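PDB 4DGH: sulfate permease family protein from Vibrio cholerae, which probably takes part in transmembrane anion transport as a SulP-family permease, of which this chain is the STAS domain and not the membrane-spanning part. Local coordinates for residues L17-A22 / I45-Q50; Y24-P29 / L52-K57; V84-A89 / Q109-V114. All coordinates share one frame; numbering follows the deposited sequence. Where two conformers were deposited one is given.

Contact 1: L17-A22 / I45-Q50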
loop_
_atom_site.group_PDB
_atom_site.type_symbol
_atom_site.label_atom_id
_atom_site.label_comp_id
_atom_site.label_asym_id
_atom_site.label_seq_id
_atom_site.Cartn_x
_atom_site.Cartn_y
_atom_site.Cartn_z
ATOM N N LEU A 17 22.802 -11.201 5.318
ATOM C CA LEU A 17 22.209 -12.267 4.546
ATOM C C LEU A 17 23.139 -12.463 3.343
ATOM O O LEU A 17 23.592 -11.472 2.707
ATOM C CB LEU A 17 20.869 -11.771 3.995
ATOM C CG LEU A 17 19.564 -12.067 4.737
ATOM C CD1 LEU A 17 18.471 -11.447 3.835
ATOM C CD2 LEU A 17 19.353 -13.578 4.882
ATOM N N PRO A 18 23.502 -13.704 3.064
ATOM C CA PRO A 18 24.375 -13.858 1.869
ATOM C C PRO A 18 23.656 -13.562 0.594
ATOM O O PRO A 18 22.408 -13.645 0.514
ATOM C CB PRO A 18 24.814 -15.298 1.907
ATOM C CG PRO A 18 23.670 -15.992 2.620
ATOM C CD PRO A 18 23.066 -15.000 3.595
ATOM N N ARG A 19 24.465 -13.214 -0.407
ATOM C CA ARG A 19 23.957 -12.824 -1.712
ATOM C C ARG A 19 22.996 -13.873 -2.326
ATOM O O ARG A 19 22.079 -13.507 -3.091
ATOM C CB ARG A 19 25.167 -12.754 -2.670
ATOM C CG ARG A 19 25.156 -11.530 -3.525
ATOM C CD ARG A 19 26.514 -11.435 -4.224
ATOM N NE ARG A 19 26.656 -12.684 -4.950
ATOM C CZ ARG A 19 26.288 -12.811 -6.220
ATOM N NH1 ARG A 19 25.847 -11.734 -6.868
ATOM N NH2 ARG A 19 26.383 -13.983 -6.835
ATOM N N GLU A 20 23.283 -15.153 -2.073
ATOM C CA GLU A 20 22.442 -16.260 -2.532
ATOM C C GLU A 20 21.053 -16.435 -1.946
ATOM O O GLU A 20 20.304 -17.229 -2.507
ATOM C CB GLU A 20 23.153 -17.638 -2.500
ATOM C CG GLU A 20 24.411 -17.593 -3.301
ATOM C CD GLU A 20 25.596 -17.180 -2.460
ATOM O OE1 GLU A 20 25.507 -16.464 -1.381
ATOM O OE2 GLU A 20 26.646 -17.705 -2.839
ATOM N N LEU A 21 20.693 -15.702 -0.869
ATOM C CA LEU A 21 19.410 -15.979 -0.210
ATOM C C LEU A 21 18.587 -14.684 -0.169
ATOM O O LEU A 21 19.113 -13.614 0.223
ATOM C CB LEU A 21 19.734 -16.430 1.204
ATOM C CG LEU A 21 18.526 -16.653 2.100
ATOM C CD1 LEU A 21 17.724 -17.804 1.511
ATOM C CD2 LEU A 21 19.053 -17.039 3.446
ATOM N N ALA A 22 17.305 -14.776 -0.502
ATOM C CA ALA A 22 16.380 -13.659 -0.394
ATOM C C ALA A 22 15.215 -14.121 0.508
ATOM O O ALA A 22 14.990 -15.322 0.745
ATOM C CB ALA A 22 15.910 -13.227 -1.775
ATOM N N ILE A 45 15.145 -7.848 -12.484
ATOM C CA ILE A 45 16.526 -7.768 -12.029
ATOM C C ILE A 45 17.429 -8.744 -12.781
ATOM O O ILE A 45 16.984 -9.786 -13.281
ATOM C CB ILE A 45 16.693 -8.015 -10.523
ATOM C CG1 ILE A 45 16.208 -9.445 -10.197
ATOM C CG2 ILE A 45 16.013 -6.869 -9.763
ATOM C CD1 ILE A 45 16.386 -9.871 -8.736
ATOM N N GLN A 46 18.694 -8.370 -12.803
ATOM C CA GLN A 46 19.699 -9.019 -13.602
ATOM C C GLN A 46 20.118 -10.312 -12.918
ATOM O O GLN A 46 20.174 -11.368 -13.548
ATOM C CB GLN A 46 20.926 -8.094 -13.791
ATOM C CG GLN A 46 21.894 -8.601 -14.881
ATOM C CD GLN A 46 21.184 -8.969 -16.212
ATOM O OE1 GLN A 46 20.294 -8.236 -16.728
ATOM N NE2 GLN A 46 21.562 -10.121 -16.763
ATOM N N GLU A 47 20.409 -10.228 -11.627
ATOM C CA GLU A 47 20.829 -11.370 -10.865
ATOM C C GLU A 47 19.743 -11.775 -9.917
ATOM O O GLU A 47 19.109 -10.899 -9.255
ATOM C CB GLU A 47 21.975 -11.025 -10.000
ATOM C CG GLU A 47 23.274 -11.063 -10.725
ATOM C CD GLU A 47 24.333 -10.637 -9.776
ATOM O OE1 GLU A 47 24.396 -11.266 -8.687
ATOM O OE2 GLU A 47 25.033 -9.654 -10.109
ATOM N N THR A 48 19.577 -13.088 -9.834
ATOM C CA THR A 48 18.602 -13.696 -8.931
ATOM C C THR A 48 19.248 -14.492 -7.802
ATOM O O THR A 48 20.342 -15.043 -7.926
ATOM C CB THR A 48 17.521 -14.516 -9.699
ATOM O OG1 THR A 48 18.157 -15.526 -10.505
ATOM C CG2 THR A 48 16.662 -13.579 -10.618
ATOM N N PRO A 49 18.538 -14.589 -6.644
ATOM C CA PRO A 49 19.092 -15.379 -5.563
ATOM C C PRO A 49 19.021 -16.885 -5.953
ATOM O O PRO A 49 18.246 -17.227 -6.818
ATOM C CB PRO A 49 18.112 -15.074 -4.372
ATOM C CG PRO A 49 16.808 -14.685 -5.023
ATOM C CD PRO A 49 17.148 -14.148 -6.425
ATOM N N GLN A 50 19.846 -17.733 -5.326
ATOM C CA GLN A 50 19.714 -19.204 -5.378
ATOM C C GLN A 50 18.406 -19.724 -4.667
ATOM O O GLN A 50 17.731 -20.651 -5.155
ATOM C CB GLN A 50 21.019 -19.874 -4.816
ATOM C CG GLN A 50 20.994 -21.418 -4.684
ATOM C CD GLN A 50 22.160 -22.066 -3.897
ATOM O OE1 GLN A 50 23.216 -21.462 -3.681
ATOM N NE2 GLN A 50 21.948 -23.279 -3.433
#

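Contact 2: Y24-P29 / L52-K57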
loop_
_atom_site.group_PDB
_atom_site.type_symbol
_atom_site.label_atom_id
_atom_site.label_comp_id
_atom_site.label_asym_id
_atom_site.label_seq_id
_atom_site.Cartn_x
_atom_site.Cartn_y
_atom_site.Cartn_z
ATOM N N TYR A 24 11.104 -13.019 1.465
ATOM C CA TYR A 24 9.958 -12.151 1.171
ATOM C C TYR A 24 8.783 -12.564 2.014
ATOM O O TYR A 24 8.561 -13.769 2.198
ATOM C CB TYR A 24 9.614 -12.278 -0.343
ATOM C CG TYR A 24 8.424 -11.341 -0.717
ATOM C CD1 TYR A 24 8.584 -9.918 -0.742
ATOM C CD2 TYR A 24 7.173 -11.850 -1.025
ATOM C CE1 TYR A 24 7.512 -9.065 -1.046
ATOM C CE2 TYR A 24 6.106 -10.959 -1.381
ATOM C CZ TYR A 24 6.273 -9.620 -1.307
ATOM O OH TYR A 24 5.182 -8.768 -1.619
ATOM N N ALA A 25 8.034 -11.621 2.563
ATOM C CA ALA A 25 6.870 -12.003 3.287
ATOM C C ALA A 25 5.589 -11.528 2.641
ATOM O O ALA A 25 5.475 -10.362 2.255
ATOM C CB ALA A 25 6.928 -11.495 4.731
ATOM N N LEU A 26 4.577 -12.393 2.677
ATOM C CA LEU A 26 3.277 -12.008 2.221
ATOM C C LEU A 26 2.612 -11.278 3.402
ATOM O O LEU A 26 2.518 -11.810 4.522
ATOM C CB LEU A 26 2.504 -13.263 1.861
ATOM C CG LEU A 26 3.157 -14.022 0.707
ATOM C CD1 LEU A 26 2.263 -15.189 0.289
ATOM C CD2 LEU A 26 3.313 -12.991 -0.404
ATOM N N GLU A 27 2.154 -10.071 3.195
ATOM C CA GLU A 27 1.555 -9.361 4.360
ATOM C C GLU A 27 0.039 -9.430 4.250
ATOM O O GLU A 27 -0.576 -8.823 3.354
ATOM C CB GLU A 27 2.036 -7.912 4.468
ATOM C CG GLU A 27 2.908 -7.584 5.695
ATOM C CD GLU A 27 4.383 -7.291 5.354
ATOM O OE1 GLU A 27 4.680 -6.642 4.302
ATOM O OE2 GLU A 27 5.265 -7.688 6.161
ATOM N N GLY A 28 -0.553 -10.196 5.146
ATOM C CA GLY A 28 -1.979 -10.263 5.278
ATOM C C GLY A 28 -2.590 -11.189 4.266
ATOM O O GLY A 28 -1.899 -11.692 3.356
ATOM N N PRO A 29 -3.901 -11.417 4.386
ATOM C CA PRO A 29 -4.466 -12.281 3.393
ATOM C C PRO A 29 -4.554 -11.717 1.982
ATOM O O PRO A 29 -4.750 -12.477 1.063
ATOM C CB PRO A 29 -5.835 -12.612 3.932
ATOM C CG PRO A 29 -6.147 -11.518 4.896
ATOM C CD PRO A 29 -4.923 -10.752 5.204
ATOM N N LEU A 52 14.865 -18.545 -2.206
ATOM C CA LEU A 52 13.952 -17.501 -1.715
ATOM C C LEU A 52 13.026 -18.099 -0.646
ATOM O O LEU A 52 12.252 -19.045 -0.946
ATOM C CB LEU A 52 13.136 -16.943 -2.874
ATOM C CG LEU A 52 11.999 -16.011 -2.432
ATOM C CD1 LEU A 52 12.489 -14.757 -1.714
ATOM C CD2 LEU A 52 11.050 -15.680 -3.563
ATOM N N ILE A 53 13.080 -17.553 0.573
ATOM C CA ILE A 53 12.140 -17.946 1.613
ATOM C C ILE A 53 10.926 -17.047 1.537
ATOM O O ILE A 53 11.024 -15.819 1.651
ATOM C CB ILE A 53 12.765 -17.964 3.019
ATOM C CG1 ILE A 53 14.039 -18.898 2.978
ATOM C CG2 ILE A 53 11.761 -18.341 4.095
ATOM C CD1 ILE A 53 14.904 -18.702 4.226
ATOM N N LEU A 54 9.781 -17.680 1.365
ATOM C CA LEU A 54 8.525 -17.008 1.368
ATOM C C LEU A 54 7.822 -17.208 2.719
ATOM O O LEU A 54 7.364 -18.317 3.030
ATOM C CB LEU A 54 7.662 -17.571 0.250
ATOM C CG LEU A 54 6.416 -16.750 0.238
ATOM C CD1 LEU A 54 6.730 -15.388 -0.401
ATOM C CD2 LEU A 54 5.435 -17.510 -0.606
ATOM N N ARG A 55 7.785 -16.142 3.535
ATOM C CA ARG A 55 7.198 -16.170 4.927
ATOM C C ARG A 55 5.672 -15.977 4.873
ATOM O O ARG A 55 5.206 -15.004 4.316
ATOM C CB ARG A 55 7.825 -15.066 5.812
ATOM C CG ARG A 55 9.363 -15.174 5.840
ATOM C CD ARG A 55 9.958 -14.191 6.864
ATOM N NE ARG A 55 9.531 -14.527 8.226
ATOM C CZ ARG A 55 9.897 -13.846 9.318
ATOM N NH1 ARG A 55 10.704 -12.770 9.266
ATOM N NH2 ARG A 55 9.529 -14.277 10.470
ATOM N N LEU A 56 4.940 -16.929 5.415
ATOM C CA LEU A 56 3.496 -16.934 5.417
ATOM C C LEU A 56 2.861 -16.715 6.816
ATOM O O LEU A 56 1.670 -16.838 6.967
ATOM C CB LEU A 56 3.062 -18.315 4.909
ATOM C CG LEU A 56 3.411 -18.754 3.501
ATOM C CD1 LEU A 56 2.454 -19.859 3.041
ATOM C CD2 LEU A 56 3.213 -17.618 2.591
ATOM N N LYS A 57 3.682 -16.387 7.828
ATOM C CA LYS A 57 3.203 -16.183 9.214
ATOM C C LYS A 57 2.041 -15.145 9.282
ATOM O O LYS A 57 1.201 -15.259 10.128
ATOM C CB LYS A 57 4.356 -15.539 10.024
ATOM C CG LYS A 57 4.548 -16.061 11.410
ATOM C CD LYS A 57 4.984 -14.975 12.445
ATOM C CE LYS A 57 6.240 -14.189 12.084
ATOM N NZ LYS A 57 7.100 -13.903 13.307
#

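Contact 3: V84-A89 / Q109-V114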
loop_
_atom_site.group_PDB
_atom_site.type_symbol
_atom_site.label_atom_id
_atom_site.label_comp_id
_atom_site.label_asym_id
_atom_site.label_seq_id
_atom_site.Cartn_x
_atom_site.Cartn_y
_atom_site.Cartn_z
ATOM N N VAL A 84 12.417 -22.272 -3.906
ATOM C CA VAL A 84 11.519 -21.544 -3.058
ATOM C C VAL A 84 11.235 -22.387 -1.831
ATOM O O VAL A 84 10.877 -23.605 -1.983
ATOM C CB VAL A 84 10.231 -21.180 -3.778
ATOM C CG1 VAL A 84 9.225 -20.499 -2.805
ATOM C CG2 VAL A 84 10.516 -20.391 -5.068
ATOM N N LEU A 85 11.554 -21.841 -0.646
ATOM C CA LEU A 85 11.117 -22.448 0.603
ATOM C C LEU A 85 9.907 -21.655 1.142
ATOM O O LEU A 85 9.812 -20.462 0.910
ATOM C CB LEU A 85 12.208 -22.416 1.683
ATOM C CG LEU A 85 13.442 -23.332 1.617
ATOM C CD1 LEU A 85 13.892 -23.770 0.246
ATOM C CD2 LEU A 85 14.579 -22.921 2.537
ATOM N N ILE A 86 9.042 -22.331 1.918
ATOM C CA ILE A 86 7.941 -21.671 2.523
ATOM C C ILE A 86 8.064 -21.876 4.033
ATOM O O ILE A 86 8.380 -23.022 4.509
ATOM C CB ILE A 86 6.678 -22.317 2.008
ATOM C CG1 ILE A 86 6.431 -21.926 0.512
ATOM C CG2 ILE A 86 5.504 -21.978 2.929
ATOM C CD1 ILE A 86 5.215 -22.702 -0.014
ATOM N N SER A 87 7.821 -20.827 4.813
ATOM C CA SER A 87 7.806 -20.984 6.289
ATOM C C SER A 87 6.604 -20.312 6.902
ATOM O O SER A 87 6.067 -19.418 6.329
ATOM C CB SER A 87 9.063 -20.370 6.905
ATOM O OG SER A 87 9.223 -18.967 6.605
ATOM N N GLY A 88 6.238 -20.762 8.114
ATOM C CA GLY A 88 5.341 -20.034 8.978
ATOM C C GLY A 88 3.846 -20.167 8.693
ATOM O O GLY A 88 3.064 -19.443 9.305
ATOM N N ALA A 89 3.423 -21.071 7.791
ATOM C CA ALA A 89 1.954 -21.201 7.528
ATOM C C ALA A 89 1.254 -21.578 8.839
ATOM O O ALA A 89 1.738 -22.480 9.517
ATOM C CB ALA A 89 1.635 -22.255 6.461
ATOM N N GLN A 109 10.027 -31.194 1.430
ATOM C CA GLN A 109 11.259 -30.985 2.205
ATOM C C GLN A 109 11.606 -29.450 2.325
ATOM O O GLN A 109 12.443 -29.061 3.137
ATOM C CB GLN A 109 12.421 -31.784 1.616
ATOM C CG GLN A 109 12.862 -31.318 0.210
ATOM C CD GLN A 109 12.012 -31.912 -0.976
ATOM O OE1 GLN A 109 10.843 -32.296 -0.847
ATOM N NE2 GLN A 109 12.649 -32.025 -2.121
ATOM N N ASN A 110 10.918 -28.623 1.532
ATOM C CA ASN A 110 11.168 -27.184 1.501
ATOM C C ASN A 110 10.097 -26.382 2.215
ATOM O O ASN A 110 10.054 -25.155 2.062
ATOM C CB ASN A 110 11.275 -26.790 0.028
ATOM C CG ASN A 110 12.489 -27.437 -0.610
ATOM O OD1 ASN A 110 13.550 -27.577 0.015
ATOM N ND2 ASN A 110 12.335 -27.855 -1.860
ATOM N N VAL A 111 9.230 -27.059 2.985
ATOM C CA VAL A 111 8.193 -26.377 3.754
ATOM C C VAL A 111 8.514 -26.501 5.284
ATOM O O VAL A 111 8.804 -27.591 5.756
ATOM C CB VAL A 111 6.770 -26.949 3.445
ATOM C CG1 VAL A 111 5.686 -26.168 4.250
ATOM C CG2 VAL A 111 6.460 -26.788 1.967
ATOM N N TYR A 112 8.565 -25.383 5.984
ATOM C CA TYR A 112 9.046 -25.317 7.376
ATOM C C TYR A 112 8.003 -24.719 8.258
ATOM O O TYR A 112 7.401 -23.715 7.896
ATOM C CB TYR A 112 10.344 -24.483 7.442
ATOM C CG TYR A 112 11.498 -25.146 6.735
ATOM C CD1 TYR A 112 12.300 -26.062 7.410
ATOM C CD2 TYR A 112 11.709 -24.970 5.342
ATOM C CE1 TYR A 112 13.346 -26.720 6.803
ATOM C CE2 TYR A 112 12.779 -25.606 4.729
ATOM C CZ TYR A 112 13.571 -26.488 5.473
ATOM O OH TYR A 112 14.596 -27.170 4.861
ATOM N N PRO A 113 7.783 -25.309 9.457
ATOM C CA PRO A 113 6.827 -24.698 10.355
ATOM C C PRO A 113 7.232 -23.294 10.788
ATOM O O PRO A 113 6.342 -22.473 10.974
ATOM C CB PRO A 113 6.790 -25.670 11.578
ATOM C CG PRO A 113 7.235 -26.961 11.012
ATOM C CD PRO A 113 8.281 -26.619 9.949
ATOM N N VAL A 114 8.524 -22.959 10.923
ATOM C CA VAL A 114 8.862 -21.568 11.354
ATOM C C VAL A 114 10.070 -21.083 10.598
ATOM O O VAL A 114 10.856 -21.858 10.072
ATOM C CB VAL A 114 9.258 -21.377 12.881
ATOM C CG1 VAL A 114 8.064 -21.048 13.737
ATOM C CG2 VAL A 114 10.045 -22.541 13.428
HETATM O O HOH W 1 4.983 -23.303 6.555
HETATM O O HOH W 2 3.786 -23.175 11.131
#

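Contact 1: L17-A22 / I45-Q50
Pro49 sets one side of its ring against Ala22, with CG 3.7 Å from Ala22 CB. The ring's CB also lies 3.6 Å from the carbonyl oxygen of Glu20, so the proline is packed against the backbone as well as against the methyl. Next along the chain, Gln50 and Glu20 touch through their first carbons, CB to CB at 3.9 Å. Beyond them the carboxylate and amide planes stand 76° apart, and the bend of Glu20 at chi2 (90°) takes its carboxylate away from the 45-50 segment. The backbone draws close here too, Gln50 N lying 2.9 Å from Glu20 O.

At the outer margin Arg19 meets Glu47 in a salt bridge whose modelled NH1 to OE1 distance of 2.4 Å is doubtful in detail. Glu47 OE1 comes to the edge of the guanidinium, near its plane, and the two flat groups are turned 54° against each other. Ile64 of the second subunit packs on both residues. A type I turn, Pro18 to Leu21, leads into strand 21-25, while 45-50 links helix 32-44 to strand 51-55: the contact lies where the two strands of the first beta-alpha-beta unit of the STAS fold begin.

Contact 2: Y24-P29 / L52-K57
Three backbone hydrogen bonds join Tyr24 and Leu26 to Ile53 and Arg55. Tyr24 N donates to Ile53 O over 2.8 Å, and Tyr24 O accepts from Arg55 N, also at 2.8 Å. Farther on, Leu26 N reaches Arg55 O at 3.1 Å. All three are close to straight, with N-H...O angles of at least 163°. Tyr24 thus gives to Ile53 and takes from Arg55, either side of its bridge partner Leu54 in the sequence, which is the pattern of parallel strands. Leu54 CA adds a CA-H...O contact to Tyr24 O at 3.3 Å.

This pairing closes a beta-alpha-beta crossover, strand 21-25, helix 32-44, strand 51-55, within the parallel sheet of the STAS domain.

On the sheet face of Tyr24 and Leu54 the two side chains run side by side in the same direction, each with CG anti to its own backbone N (chi1 -178° for Tyr24). Leu54 CD1 therefore meets the ring at its edge, in the ring plane, 3.6 Å from CD2. The ring also stacks with Phe38 and is in edge-to-face contact with Phe30 of the second subunit. Leu52 CD1 sits 4.0 Å from Tyr24 CB. Further along, Leu26 touches both Leu54 and Leu56; its CD1 is 3.5 Å from Leu56 CD2, a tight carbon pair.

On the opposite face of the sheet Ala25 and Arg55 touch CB to CB at 3.8 Å. The Arg55 chain bends at chi3 and carries the guanidinium away from Ala25, to a salt bridge with Glu4 and a cation-pi contact with Phe115. Leu26 and Arg55, together with Trp58, belong to the potassium site seen in the crystal.

Contact 3: V84-A89 / Q109-V114
Ile86 and Ser87 pair in parallel with Val111 and Tyr112, adding the short strand 111-112 to the edge of the STAS-domain sheet, the two segments running 26° apart. Backbone hydrogen bonds come first. Ile86 N donates to Asn110 O at 3.0 Å and Ile86 O accepts from Tyr112 N at 2.8 Å, so Ile86 is held through both its N-H and its C=O, on the side facing 109-114. Gly88 N then reaches Tyr112 O at 3.2 Å, a less straight bond (N-H...O 148°), and gives a weak one to Pro113 O. Ser87 CA also points its hydrogen at Tyr112 O.

Among the side chains, Leu85 meets two partners. With CG anti to its carbonyl carbon (chi1 -73°), it sends CD2 obliquely to Tyr112 CE2 at 3.9 Å, while CD1 approaches Asn110 OD1 at 3.8 Å, the Leu85 and Asn110 chains crossing at about a right angle. The amide nitrogen of Asn110 is held elsewhere, by Val106 O. Ile86 and Val111 meet more loosely on the other face, which helix 102-106 covers.

Water extends the pairing past the strands. One molecule accepts from Ala89 N and donates to Tyr112 O; another donates to both Ala89 O and Pro113 O, at 2.7 Å each.

Overall arrangement
All three contacts reach one four-stranded parallel sheet, ordered 21-25, 51-55, 83-87, 111-112; contact 1 does so at its margin. Contacts 1 and 2 alternate along the chain and share strand 21-25. Their centres are about 17 Å apart, yet Ala22 O and Ile53 N, at 2.9 Å, probably continue the same strand pairing. Contact 3 follows later in sequence; its centre lies about 10 Å from that of contact 2, and Leu54 N to Leu85 O (2.8 Å) probably bonds strand 51-55 to 83-87. Contacts 1 and 3 do not touch. The second subunit reaches contacts 1 and 2 but not the segments of contact 3, consistent with this interface involving the strand 21-25 side of the STAS domain.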